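PDB 3EGO: 2-dehydropantoate 2-reductase from Bacillus subtilis, which probably catalyses the NADPH-dependent reduction of 2-dehydropantoate (ketopantoate) to (R)-pantoate, a step in pantothenate biosynthesis. Local coordinates for residues E201-P206 with A237-T242; N185-P190 with L214-A219; L209-L214 with A279-F284; L194-N199 with S248-V253. All coordinates share one frame; numbering follows the deposited sequence.

All four contacts lie in the helical C-terminal part of the enzyme. Contacts 2 and 3 share helix 206-223, and their centres are about 6 Å apart; Glu-218 ties them, its OE2 lying 2.6 Å from ND1 of His-281. Contact 1 sits about 13 Å from contact 2, between centres, and SG of Cys-239 meets CG1 of Ile-188 at 3.5 Å. Contact 4 closes a loop of chain within which contact 1 is nested, joined to it where Thr-242 OG1 stands 2.8 Å from Asn-199 ND2. The probable substrate ligands Asn-185, Asn-189, Asn-199 and Ser-248 belong to contacts 2 and 4; contacts 3 and 4 both touch the second subunit.

Contact 1: E201-P206 with A237-T242; sequences ELLTTP and AVCGQT
Leu-203, on the short helix 201-204, lays its branched end against Cys-239 near the C-terminal end of helix 228-241, in a contact made by apolar packing without a hydrogen bond between the segments. CG of Leu-203 lies 3.7 Å from CB of Cys-239. CD1 of Leu-203 continues past that CB to the backbone, 3.6 Å from N of Gly-240, while CD2 stays on the cysteine. A chi1 of -72°, with CG opposite the carbonyl carbon, sends the isobutyl group across. Leu-202 adds a looser touch, its CB 4.4 Å from SG of Cys-239, and turns its methyls to Met-212 and Leu-195. Shortening Leu-203 to an alanine would probably uncover CB of Cys-239 and leave the short helix hardly touching its neighbour.

Hydrogen bonds act within each segment. Thr-205 OG1 donates to O of Glu-201 at 3.0 Å, lying in the carbonyl plane, and adds to the weak backbone bond from Thr-205 N to the same oxygen. Thr-242 OG1 donates to O of Val-238 at 2.8 Å, and the backbone N of Thr-242 reaches the same oxygen from the opposite face.

Thr-242 OG1 also bonds Asn-199 ND2. The chemistry is thus divided: a non-directional apolar seam joins the helices, while the doubly used hydroxyl of Thr-242 links the helix end to Asn-199 of the probable substrate site.

Contact 2: N185-P190 with L214-A219; sequences NACINP and LVFQEA
Cys-187 and Phe-216 meet where two helices of the all-helical C-terminal domain, 174-195 and 206-223, pack roughly antiparallel. Their short segments approach to 9.2 Å between axes at an angle of 144°. From CB of Cys-187 the side chain turns so that SG stands anti to its carbonyl carbon (chi1 -67°), which carries the sulfur across to the neighbouring helix. There SG of Cys-187 rests 3.6 Å from CA of Phe-216 and 3.8 Å from its CB. The same sulfur approaches CD1 of Phe-216 and lies at the ring's edge, close to the ring plane and 5.2 Å from the centroid, an edge-on sulfur-aromatic contact. CG1 of Val-215, 4.5 Å from SG of Cys-187, flanks the sulfur more loosely.

This valine methyl, CG1 of Val-215, also lies beside O of Ala-186, at 4.0 Å. That buried oxygen has no hydrogen-bonding partner in the model, because Pro-190, one turn on, has no N-H to give it, and the helix kinks there. The Phe-216 ring is also met by Trp-232 and Val-235 of helix 228-241, and Val-235 touches Cys-187 too.

Asn-185 and Asn-189, probable substrate ligands, belong to the same turns of helix 174-195 as this packing. OD1 of Asn-185 is hydrogen-bonded to NZ of Lys-181, the likely proton donor. The backbone N of Asn-189 bonds O of Asn-185 at 2.9 Å.

Contact 3: L209-L214 with A279-F284; sequences LAFMKL and AVHLEF
Helix 206-223 and the first turn of helix 280-291 come closest at Leu-214 and His-281, whose CA atoms are 7.4 Å apart. The imidazole of His-281 extends into this space and is met by two side chains one turn apart. Phe-211 forms an edge-to-face (T-shaped) pair with it: the planes stand at 85°, the centroids are 5.5 Å apart, and the histidine directs its edge toward the phenylalanine face. CD2 of His-281 carries the touch, 3.9 Å from CZ of Phe-211. The benzyl group gets there because its CG is anti to the backbone N (chi1 -164°), although its CB leaves the helix without facing His-281.

Leu-214 covers one face of the imidazole. CB of Leu-214 sits over the centre of the His-281 ring, 4.1 Å from the centroid, in a CH-pi contact, while CD1 of Leu-214 lies toward the NE2 corner, 3.6 Å from NE2 of His-281.

Both ring nitrogens have partners beyond these two segments. ND1 is hydrogen-bonded to OE2 of Glu-218, whose OE1 takes the backbone N-H of Leu-282 in the opening turn of the helix. NE2 is hydrogen-bonded to NE2 of His-281 of the second subunit, and Phe-211 stacks on Phe-284 of that subunit.

Apolar contact on a face and an edge, with bonds at both nitrogens, should fix the rotation of the imidazole at the dimer interface. One NE2 must give and the other accept, so the two rings probably differ in protonation; Glu-218 would be likely to stabilise a protonated ring, whichever it is.

Contact 4: L194-N199 with S248-V253; sequences LLQVKN and SMLVDV
Leu-250, near the start of helix 248-255, pushes its two methyls against the chain at Gln-196 and Val-197, just past the end of helix 174-195. The contact is van der Waals packing, with no hydrogen bond between the segments. CD1 of Leu-250 takes the glutamine: it lies 3.7 Å from CA of Gln-196 and equally close to CG, so the methyl meets the aliphatic root of the side chain and not its amide. The two side chains cross at about a right angle. CD2 of Leu-250 takes the next residue, 3.3 Å from O of Val-197 and 3.8 Å from its N. With CG anti to the helix backbone N (chi1 177°), the leucine stretches far enough to straddle both residues. The positive phi of Gln-196 (49°) ends helix 174-195 and is part of the turn that presents CA of Gln-196 and the backbone of Val-197 to Leu-250. Cut back to an alanine, this position is likely to lose both methyl contacts, leaving the turn without its support from helix 248-255.

Among the polar groups nearby, the backbone N of Leu-250 is hydrogen-bonded to OG of Ser-247, and Asn-199 is backbone hydrogen-bonded to Asn-245 while its ND2 bonds OG1 of Thr-242. Gln-196 also packs on Ala-291 of the second subunit.

Asn-199 and Ser-248, one in each segment, are probable substrate ligands. The apolar touch of Leu-250 thus joins the two chain pieces that bear them, while hydrogen bonding of Asn-199 to its surroundings gives the directional hold that methyl packing cannot supply.

Contact 1: E201-P206 with A237-T242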
loop_
_atom_site.group_PDB
_atom_site.type_symbol
_atom_site.label_atom_id
_atom_site.label_comp_id
_atom_site.label_asym_id
_atom_site.label_seq_id
_atom_site.Cartn_x
_atom_site.Cartn_y
_atom_site.Cartn_z
ATOM N N GLU A 201 -1.318 -12.739 -10.433
ATOM C CA GLU A 201 -2.509 -11.942 -10.178
ATOM C C GLU A 201 -2.489 -10.597 -10.909
ATOM O O GLU A 201 -3.533 -10.021 -11.164
ATOM C CB GLU A 201 -2.762 -11.756 -8.675
ATOM C CG GLU A 201 -3.658 -12.800 -8.034
ATOM C CD GLU A 201 -4.569 -12.190 -6.959
ATOM O OE1 GLU A 201 -4.553 -12.680 -5.806
ATOM O OE2 GLU A 201 -5.285 -11.202 -7.261
ATOM N N LEU A 202 -1.305 -10.112 -11.267
ATOM C CA LEU A 202 -1.187 -8.892 -12.095
ATOM C C LEU A 202 -1.746 -9.053 -13.510
ATOM O O LEU A 202 -2.177 -8.078 -14.132
ATOM C CB LEU A 202 0.268 -8.441 -12.202
ATOM C CG LEU A 202 0.919 -8.031 -10.873
ATOM C CD1 LEU A 202 2.225 -7.327 -11.135
ATOM C CD2 LEU A 202 -0.048 -7.130 -10.068
ATOM N N LEU A 203 -1.719 -10.280 -14.022
ATOM C CA LEU A 203 -2.098 -10.530 -15.402
ATOM C C LEU A 203 -3.567 -10.860 -15.517
ATOM O O LEU A 203 -4.237 -10.450 -16.469
ATOM C CB LEU A 203 -1.268 -11.683 -15.964
ATOM C CG LEU A 203 0.206 -11.477 -16.275
ATOM C CD1 LEU A 203 0.734 -12.787 -16.842
ATOM C CD2 LEU A 203 0.418 -10.334 -17.266
ATOM N N THR A 204 -4.079 -11.577 -14.529
ATOM C CA THR A 204 -5.442 -12.088 -14.589
ATOM C C THR A 204 -6.489 -11.155 -13.965
ATOM O O THR A 204 -7.672 -11.481 -13.971
ATOM C CB THR A 204 -5.551 -13.472 -13.930
ATOM O OG1 THR A 204 -5.257 -13.368 -12.530
ATOM C CG2 THR A 204 -4.581 -14.474 -14.582
ATOM N N THR A 205 -6.060 -10.020 -13.403
ATOM C CA THR A 205 -7.010 -9.042 -12.874
ATOM C C THR A 205 -6.932 -7.840 -13.788
ATOM O O THR A 205 -5.935 -7.142 -13.796
ATOM C CB THR A 205 -6.660 -8.588 -11.422
ATOM O OG1 THR A 205 -6.448 -9.731 -10.590
ATOM C CG2 THR A 205 -7.762 -7.706 -10.810
ATOM N N PRO A 206 -7.985 -7.608 -14.585
ATOM C CA PRO A 206 -8.026 -6.499 -15.531
ATOM C C PRO A 206 -7.496 -5.146 -15.020
ATOM O O PRO A 206 -6.652 -4.539 -15.699
ATOM C CB PRO A 206 -9.519 -6.418 -15.903
ATOM C CG PRO A 206 -9.993 -7.820 -15.787
ATOM C CD PRO A 206 -9.200 -8.445 -14.659
ATOM N N ALA A 237 5.107 -11.445 -20.184
ATOM C CA ALA A 237 5.740 -12.755 -20.328
ATOM C C ALA A 237 6.372 -13.240 -19.019
ATOM O O ALA A 237 6.092 -14.368 -18.595
ATOM C CB ALA A 237 6.768 -12.719 -21.442
ATOM N N VAL A 238 7.213 -12.401 -18.385
ATOM C CA VAL A 238 7.936 -12.810 -17.166
ATOM C C VAL A 238 6.996 -12.974 -15.986
ATOM O O VAL A 238 7.181 -13.857 -15.132
ATOM C CB VAL A 238 9.019 -11.820 -16.762
ATOM C CG1 VAL A 238 9.550 -12.161 -15.379
ATOM C CG2 VAL A 238 10.141 -11.786 -17.790
ATOM N N CYS A 239 5.977 -12.119 -15.943
ATOM C CA CYS A 239 4.886 -12.296 -15.012
ATOM C C CYS A 239 4.311 -13.696 -15.124
ATOM O O CYS A 239 4.026 -14.352 -14.114
ATOM C CB CYS A 239 3.774 -11.322 -15.356
ATOM S SG CYS A 239 3.824 -9.871 -14.389
ATOM N N GLY A 240 4.082 -14.114 -16.368
ATOM C CA GLY A 240 3.515 -15.424 -16.657
ATOM C C GLY A 240 4.419 -16.538 -16.167
ATOM O O GLY A 240 3.966 -17.473 -15.512
ATOM N N GLN A 241 5.707 -16.422 -16.473
ATOM C CA GLN A 241 6.702 -17.409 -16.042
ATOM C C GLN A 241 6.826 -17.554 -14.535
ATOM O O GLN A 241 7.129 -18.652 -14.044
ATOM C CB GLN A 241 8.066 -17.077 -16.628
ATOM C CG GLN A 241 8.055 -16.932 -18.135
ATOM C CD GLN A 241 9.351 -16.378 -18.646
ATOM O OE1 GLN A 241 9.462 -16.023 -19.816
ATOM N NE2 GLN A 241 10.346 -16.279 -17.765
ATOM N N THR A 242 6.596 -16.461 -13.802
ATOM C CA THR A 242 6.668 -16.465 -12.338
ATOM C C THR A 242 5.285 -16.383 -11.645
ATOM O O THR A 242 5.173 -15.894 -10.532
ATOM C CB THR A 242 7.571 -15.329 -11.848
ATOM O OG1 THR A 242 7.099 -14.074 -12.367
ATOM C CG2 THR A 242 9.016 -15.549 -12.312
#

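Contact 2: N185-P190 with L214-A219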
loop_
_atom_site.group_PDB
_atom_site.type_symbol
_atom_site.label_atom_id
_atom_site.label_comp_id
_atom_site.label_asym_id
_atom_site.label_seq_id
_atom_site.Cartn_x
_atom_site.Cartn_y
_atom_site.Cartn_z
ATOM N N ASN A 185 11.513 -5.483 -13.336
ATOM C CA ASN A 185 11.411 -5.411 -11.875
ATOM C C ASN A 185 10.515 -4.242 -11.445
ATOM O O ASN A 185 9.695 -4.371 -10.534
ATOM C CB ASN A 185 12.800 -5.287 -11.233
ATOM C CG ASN A 185 13.678 -6.533 -11.451
ATOM O OD1 ASN A 185 14.895 -6.466 -11.309
ATOM N ND2 ASN A 185 13.064 -7.653 -11.800
ATOM N N ALA A 186 10.660 -3.106 -12.127
ATOM C CA ALA A 186 9.934 -1.891 -11.747
ATOM C C ALA A 186 8.421 -2.059 -11.924
ATOM O O ALA A 186 7.649 -1.489 -11.180
ATOM C CB ALA A 186 10.459 -0.713 -12.577
ATOM N N CYS A 187 7.994 -2.839 -12.915
ATOM C CA CYS A 187 6.572 -3.035 -13.164
ATOM C C CYS A 187 5.938 -4.064 -12.281
ATOM O O CYS A 187 4.745 -3.950 -11.958
ATOM C CB CYS A 187 6.309 -3.452 -14.604
ATOM S SG CYS A 187 6.676 -2.219 -15.775
ATOM N N ILE A 188 6.693 -5.099 -11.918
ATOM C CA ILE A 188 6.115 -6.179 -11.137
ATOM C C ILE A 188 6.258 -5.984 -9.634
ATOM O O ILE A 188 5.314 -6.224 -8.888
ATOM C CB ILE A 188 6.732 -7.559 -11.470
ATOM C CG1 ILE A 188 6.432 -7.966 -12.926
ATOM C CG2 ILE A 188 6.175 -8.628 -10.505
ATOM C CD1 ILE A 188 7.208 -9.283 -13.387
ATOM N N ASN A 189 7.444 -5.584 -9.185
ATOM C CA ASN A 189 7.776 -5.614 -7.735
ATOM C C ASN A 189 7.022 -4.657 -6.779
ATOM O O ASN A 189 6.498 -5.078 -5.733
ATOM C CB ASN A 189 9.289 -5.463 -7.562
ATOM C CG ASN A 189 10.072 -6.730 -8.005
ATOM O OD1 ASN A 189 9.525 -7.619 -8.656
ATOM N ND2 ASN A 189 11.348 -6.789 -7.660
ATOM N N PRO A 190 7.026 -3.348 -7.095
ATOM C CA PRO A 190 6.272 -2.397 -6.302
ATOM C C PRO A 190 4.800 -2.740 -6.277
ATOM O O PRO A 190 4.178 -2.613 -5.225
ATOM C CB PRO A 190 6.475 -1.062 -7.059
ATOM C CG PRO A 190 7.726 -1.245 -7.891
ATOM C CD PRO A 190 7.813 -2.718 -8.182
ATOM N N LEU A 214 0.179 1.364 -16.965
ATOM C CA LEU A 214 0.417 2.773 -16.659
ATOM C C LEU A 214 1.797 2.982 -16.057
ATOM O O LEU A 214 2.493 3.958 -16.362
ATOM C CB LEU A 214 -0.668 3.304 -15.701
ATOM C CG LEU A 214 -2.079 3.502 -16.257
ATOM C CD1 LEU A 214 -3.014 3.957 -15.147
ATOM C CD2 LEU A 214 -2.033 4.514 -17.412
ATOM N N VAL A 215 2.187 2.073 -15.157
ATOM C CA VAL A 215 3.544 2.110 -14.620
ATOM C C VAL A 215 4.564 1.837 -15.752
ATOM O O VAL A 215 5.552 2.538 -15.891
ATOM C CB VAL A 215 3.724 1.083 -13.479
ATOM C CG1 VAL A 215 5.168 1.011 -13.041
ATOM C CG2 VAL A 215 2.842 1.506 -12.270
ATOM N N PHE A 216 4.295 0.827 -16.568
ATOM C CA PHE A 216 5.235 0.527 -17.680
ATOM C C PHE A 216 5.484 1.781 -18.569
ATOM O O PHE A 216 6.622 2.155 -18.904
ATOM C CB PHE A 216 4.661 -0.611 -18.522
ATOM C CG PHE A 216 5.470 -0.889 -19.754
ATOM C CD1 PHE A 216 6.568 -1.735 -19.687
ATOM C CD2 PHE A 216 5.157 -0.279 -20.967
ATOM C CE1 PHE A 216 7.344 -1.985 -20.826
ATOM C CE2 PHE A 216 5.928 -0.534 -22.110
ATOM C CZ PHE A 216 7.014 -1.381 -22.021
ATOM N N GLN A 217 4.394 2.448 -18.937
ATOM C CA GLN A 217 4.485 3.601 -19.830
ATOM C C GLN A 217 5.372 4.684 -19.275
ATOM O O GLN A 217 6.161 5.254 -20.018
ATOM C CB GLN A 217 3.095 4.135 -20.191
ATOM C CG GLN A 217 2.258 3.094 -20.961
ATOM C CD GLN A 217 0.850 3.566 -21.292
ATOM O OE1 GLN A 217 0.273 3.144 -22.302
ATOM N NE2 GLN A 217 0.292 4.458 -20.453
ATOM N N GLU A 218 5.261 4.980 -17.974
ATOM C CA GLU A 218 6.158 5.955 -17.361
ATOM C C GLU A 218 7.606 5.495 -17.397
ATOM O O GLU A 218 8.512 6.237 -17.779
ATOM C CB GLU A 218 5.780 6.211 -15.888
ATOM C CG GLU A 218 4.351 6.611 -15.677
ATOM C CD GLU A 218 4.001 6.910 -14.217
ATOM O OE1 GLU A 218 4.724 6.469 -13.288
ATOM O OE2 GLU A 218 2.988 7.593 -14.012
ATOM N N ALA A 219 7.838 4.283 -16.913
ATOM C CA ALA A 219 9.199 3.769 -16.799
ATOM C C ALA A 219 9.828 3.672 -18.167
ATOM O O ALA A 219 10.973 4.062 -18.355
ATOM C CB ALA A 219 9.185 2.375 -16.139
#

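Contact 3: L209-L214 with A279-F284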
loop_
_atom_site.group_PDB
_atom_site.type_symbol
_atom_site.label_atom_id
_atom_site.label_comp_id
_atom_site.label_asym_id
_atom_site.label_seq_id
_atom_site.Cartn_x
_atom_site.Cartn_y
_atom_site.Cartn_z
ATOM N N LEU A 209 -3.650 -5.233 -14.289
ATOM C CA LEU A 209 -2.890 -5.242 -15.541
ATOM C C LEU A 209 -2.822 -3.833 -16.130
ATOM O O LEU A 209 -1.766 -3.365 -16.592
ATOM C CB LEU A 209 -3.556 -6.233 -16.528
ATOM C CG LEU A 209 -3.010 -6.442 -17.950
ATOM C CD1 LEU A 209 -1.715 -7.231 -17.985
ATOM C CD2 LEU A 209 -4.079 -7.171 -18.741
ATOM N N ALA A 210 -3.971 -3.159 -16.137
ATOM C CA ALA A 210 -4.069 -1.772 -16.585
ATOM C C ALA A 210 -3.216 -0.833 -15.724
ATOM O O ALA A 210 -2.538 0.072 -16.241
ATOM C CB ALA A 210 -5.570 -1.303 -16.592
ATOM N N PHE A 211 -3.234 -1.035 -14.407
ATOM C CA PHE A 211 -2.339 -0.231 -13.577
ATOM C C PHE A 211 -0.862 -0.518 -13.873
ATOM O O PHE A 211 -0.058 0.400 -14.016
ATOM C CB PHE A 211 -2.662 -0.455 -12.094
ATOM C CG PHE A 211 -2.071 0.580 -11.184
ATOM C CD1 PHE A 211 -2.866 1.616 -10.671
ATOM C CD2 PHE A 211 -0.738 0.516 -10.827
ATOM C CE1 PHE A 211 -2.304 2.587 -9.826
ATOM C CE2 PHE A 211 -0.166 1.469 -9.951
ATOM C CZ PHE A 211 -0.954 2.519 -9.460
ATOM N N MET A 212 -0.494 -1.798 -13.986
ATOM C CA MET A 212 0.874 -2.132 -14.448
ATOM C C MET A 212 1.264 -1.434 -15.762
ATOM O O MET A 212 2.374 -0.930 -15.904
ATOM C CB MET A 212 1.070 -3.662 -14.586
ATOM C CG MET A 212 2.569 -4.089 -14.487
ATOM S SD MET A 212 2.939 -5.872 -14.407
ATOM C CE MET A 212 2.008 -6.486 -15.784
ATOM N N LYS A 213 0.348 -1.417 -16.725
ATOM C CA LYS A 213 0.625 -0.773 -18.021
ATOM C C LYS A 213 0.939 0.702 -17.847
ATOM O O LYS A 213 1.855 1.244 -18.487
ATOM C CB LYS A 213 -0.556 -0.953 -18.959
ATOM C CG LYS A 213 -0.181 -0.929 -20.438
ATOM C CD LYS A 213 -1.424 -0.943 -21.290
ATOM C CE LYS A 213 -1.066 -0.734 -22.758
ATOM N NZ LYS A 213 -2.206 -1.204 -23.609
ATOM N N LEU A 214 0.179 1.364 -16.965
ATOM C CA LEU A 214 0.417 2.773 -16.659
ATOM C C LEU A 214 1.797 2.982 -16.057
ATOM O O LEU A 214 2.493 3.958 -16.362
ATOM C CB LEU A 214 -0.668 3.304 -15.701
ATOM C CG LEU A 214 -2.079 3.502 -16.257
ATOM C CD1 LEU A 214 -3.014 3.957 -15.147
ATOM C CD2 LEU A 214 -2.033 4.514 -17.412
ATOM N N ALA A 279 6.036 11.106 -13.386
ATOM C CA ALA A 279 6.187 9.737 -12.926
ATOM C C ALA A 279 5.265 9.622 -11.732
ATOM O O ALA A 279 5.709 9.193 -10.671
ATOM C CB ALA A 279 7.593 9.523 -12.476
ATOM N N VAL A 280 4.003 10.020 -11.923
ATOM C CA VAL A 280 3.047 10.071 -10.817
ATOM C C VAL A 280 2.770 8.697 -10.203
ATOM O O VAL A 280 2.659 8.585 -8.979
ATOM C CB VAL A 280 1.710 10.737 -11.201
ATOM C CG1 VAL A 280 0.947 9.891 -12.176
ATOM C CG2 VAL A 280 0.868 10.960 -9.959
ATOM N N HIS A 281 2.645 7.662 -11.033
ATOM C CA HIS A 281 2.384 6.328 -10.491
ATOM C C HIS A 281 3.613 5.795 -9.789
ATOM O O HIS A 281 3.521 5.293 -8.677
ATOM C CB HIS A 281 1.941 5.381 -11.583
ATOM C CG HIS A 281 0.681 5.812 -12.252
ATOM N ND1 HIS A 281 0.661 6.712 -13.291
ATOM C CD2 HIS A 281 -0.608 5.501 -11.991
ATOM C CE1 HIS A 281 -0.593 6.913 -13.666
ATOM N NE2 HIS A 281 -1.382 6.200 -12.883
ATOM N N LEU A 282 4.768 5.881 -10.438
ATOM C CA LEU A 282 6.018 5.534 -9.752
ATOM C C LEU A 282 6.213 6.296 -8.433
ATOM O O LEU A 282 6.738 5.764 -7.458
ATOM C CB LEU A 282 7.214 5.771 -10.697
ATOM C CG LEU A 282 7.344 4.773 -11.854
ATOM C CD1 LEU A 282 8.268 5.352 -12.911
ATOM C CD2 LEU A 282 7.907 3.463 -11.353
ATOM N N GLU A 283 5.824 7.566 -8.392
ATOM C CA GLU A 283 6.065 8.339 -7.189
ATOM C C GLU A 283 5.145 7.830 -6.068
ATOM O O GLU A 283 5.530 7.773 -4.888
ATOM C CB GLU A 283 5.728 9.801 -7.472
ATOM C CG GLU A 283 6.274 10.754 -6.483
ATOM C CD GLU A 283 7.575 11.308 -6.964
ATOM O OE1 GLU A 283 8.606 10.849 -6.452
ATOM O OE2 GLU A 283 7.563 12.184 -7.863
ATOM N N PHE A 284 3.921 7.486 -6.412
ATOM C CA PHE A 284 2.966 7.033 -5.388
ATOM C C PHE A 284 3.422 5.661 -4.802
ATOM O O PHE A 284 3.352 5.396 -3.593
ATOM C CB PHE A 284 1.551 6.884 -5.975
ATOM C CG PHE A 284 0.519 6.504 -4.918
ATOM C CD1 PHE A 284 -0.050 7.491 -4.119
ATOM C CD2 PHE A 284 0.214 5.177 -4.667
ATOM C CE1 PHE A 284 -0.968 7.154 -3.116
ATOM C CE2 PHE A 284 -0.682 4.820 -3.673
ATOM C CZ PHE A 284 -1.253 5.799 -2.874
#

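Contact 4: L194-N199 with S248-V253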
loop_
_atom_site.group_PDB
_atom_site.type_symbol
_atom_site.label_atom_id
_atom_site.label_comp_id
_atom_site.label_asym_id
_atom_site.label_seq_id
_atom_site.Cartn_x
_atom_site.Cartn_y
_atom_site.Cartn_z
ATOM N N LEU A 194 2.476 -3.811 -2.943
ATOM C CA LEU A 194 1.320 -3.099 -2.364
ATOM C C LEU A 194 0.046 -3.958 -2.286
ATOM O O LEU A 194 -0.713 -3.906 -1.287
ATOM C CB LEU A 194 1.071 -1.766 -3.096
ATOM C CG LEU A 194 1.835 -0.565 -2.541
ATOM C CD1 LEU A 194 2.930 -0.079 -3.446
ATOM C CD2 LEU A 194 0.846 0.581 -2.309
ATOM N N LEU A 195 -0.187 -4.747 -3.331
ATOM C CA LEU A 195 -1.439 -5.519 -3.448
ATOM C C LEU A 195 -1.349 -6.828 -2.664
ATOM O O LEU A 195 -2.370 -7.458 -2.383
ATOM C CB LEU A 195 -1.750 -5.834 -4.909
ATOM C CG LEU A 195 -2.035 -4.623 -5.797
ATOM C CD1 LEU A 195 -1.852 -4.967 -7.260
ATOM C CD2 LEU A 195 -3.418 -4.032 -5.549
ATOM N N GLN A 196 -0.113 -7.205 -2.339
ATOM C CA GLN A 196 0.230 -8.487 -1.724
ATOM C C GLN A 196 -0.407 -9.681 -2.444
ATOM O O GLN A 196 -1.107 -10.495 -1.833
ATOM C CB GLN A 196 -0.139 -8.502 -0.239
ATOM C CG GLN A 196 0.511 -7.412 0.559
ATOM C CD GLN A 196 0.253 -7.604 2.026
ATOM O OE1 GLN A 196 -0.323 -8.626 2.440
ATOM N NE2 GLN A 196 0.660 -6.625 2.830
ATOM N N VAL A 197 -0.153 -9.770 -3.741
ATOM C CA VAL A 197 -0.663 -10.865 -4.534
ATOM C C VAL A 197 0.523 -11.500 -5.238
ATOM O O VAL A 197 1.556 -10.862 -5.398
ATOM C CB VAL A 197 -1.668 -10.360 -5.584
ATOM C CG1 VAL A 197 -2.925 -9.808 -4.896
ATOM C CG2 VAL A 197 -1.016 -9.346 -6.506
ATOM N N LYS A 198 0.396 -12.764 -5.631
ATOM C CA LYS A 198 1.440 -13.386 -6.437
ATOM C C LYS A 198 1.497 -12.691 -7.788
ATOM O O LYS A 198 0.544 -12.043 -8.184
ATOM C CB LYS A 198 1.173 -14.891 -6.581
ATOM C CG LYS A 198 1.526 -15.677 -5.311
ATOM C CD LYS A 198 0.536 -16.800 -5.011
ATOM C CE LYS A 198 1.017 -17.627 -3.812
ATOM N NZ LYS A 198 0.184 -18.853 -3.554
ATOM N N ASN A 199 2.617 -12.835 -8.483
ATOM C CA ASN A 199 2.856 -12.184 -9.760
ATOM C C ASN A 199 1.757 -12.425 -10.782
ATOM O O ASN A 199 1.440 -11.538 -11.568
ATOM C CB ASN A 199 4.177 -12.655 -10.374
ATOM C CG ASN A 199 5.399 -12.156 -9.623
ATOM O OD1 ASN A 199 5.300 -11.579 -8.543
ATOM N ND2 ASN A 199 6.570 -12.385 -10.204
ATOM N N SER A 248 10.316 -10.530 -4.808
ATOM C CA SER A 248 11.247 -10.220 -3.724
ATOM C C SER A 248 10.853 -8.995 -2.888
ATOM O O SER A 248 11.197 -8.908 -1.704
ATOM C CB SER A 248 12.633 -9.974 -4.293
ATOM O OG SER A 248 12.619 -8.848 -5.157
ATOM N N MET A 249 10.166 -8.031 -3.514
ATOM C CA MET A 249 9.770 -6.814 -2.798
ATOM C C MET A 249 8.569 -7.097 -1.905
ATOM O O MET A 249 8.466 -6.547 -0.815
ATOM C CB MET A 249 9.502 -5.641 -3.777
ATOM C CG MET A 249 9.229 -4.271 -3.114
ATOM S SD MET A 249 9.414 -2.779 -4.230
ATOM C CE MET A 249 11.101 -2.967 -4.715
ATOM N N LEU A 250 7.666 -7.949 -2.364
ATOM C CA LEU A 250 6.527 -8.355 -1.564
ATOM C C LEU A 250 7.037 -9.060 -0.306
ATOM O O LEU A 250 6.632 -8.754 0.814
ATOM C CB LEU A 250 5.616 -9.277 -2.364
ATOM C CG LEU A 250 4.399 -9.870 -1.639
ATOM C CD1 LEU A 250 3.741 -8.838 -0.673
ATOM C CD2 LEU A 250 3.382 -10.405 -2.651
ATOM N N VAL A 251 7.983 -9.963 -0.502
ATOM C CA VAL A 251 8.649 -10.658 0.613
ATOM C C VAL A 251 9.325 -9.708 1.624
ATOM O O VAL A 251 9.134 -9.833 2.841
ATOM C CB VAL A 251 9.650 -11.704 0.048
ATOM C CG1 VAL A 251 10.620 -12.170 1.120
ATOM C CG2 VAL A 251 8.869 -12.858 -0.548
ATOM N N ASP A 252 10.103 -8.760 1.132
ATOM C CA ASP A 252 10.721 -7.763 1.979
ATOM C C ASP A 252 9.685 -6.983 2.803
ATOM O O ASP A 252 9.811 -6.850 4.002
ATOM C CB ASP A 252 11.537 -6.805 1.134
ATOM C CG ASP A 252 12.871 -7.394 0.695
ATOM O OD1 ASP A 252 13.214 -8.490 1.205
ATOM O OD2 ASP A 252 13.577 -6.744 -0.133
ATOM N N VAL A 253 8.638 -6.496 2.152
ATOM C CA VAL A 253 7.572 -5.777 2.846
ATOM C C VAL A 253 6.863 -6.611 3.931
ATOM O O VAL A 253 6.661 -6.140 5.049
ATOM C CB VAL A 253 6.559 -5.258 1.839
ATOM C CG1 VAL A 253 5.250 -4.929 2.508
ATOM C CG2 VAL A 253 7.171 -4.055 1.102
#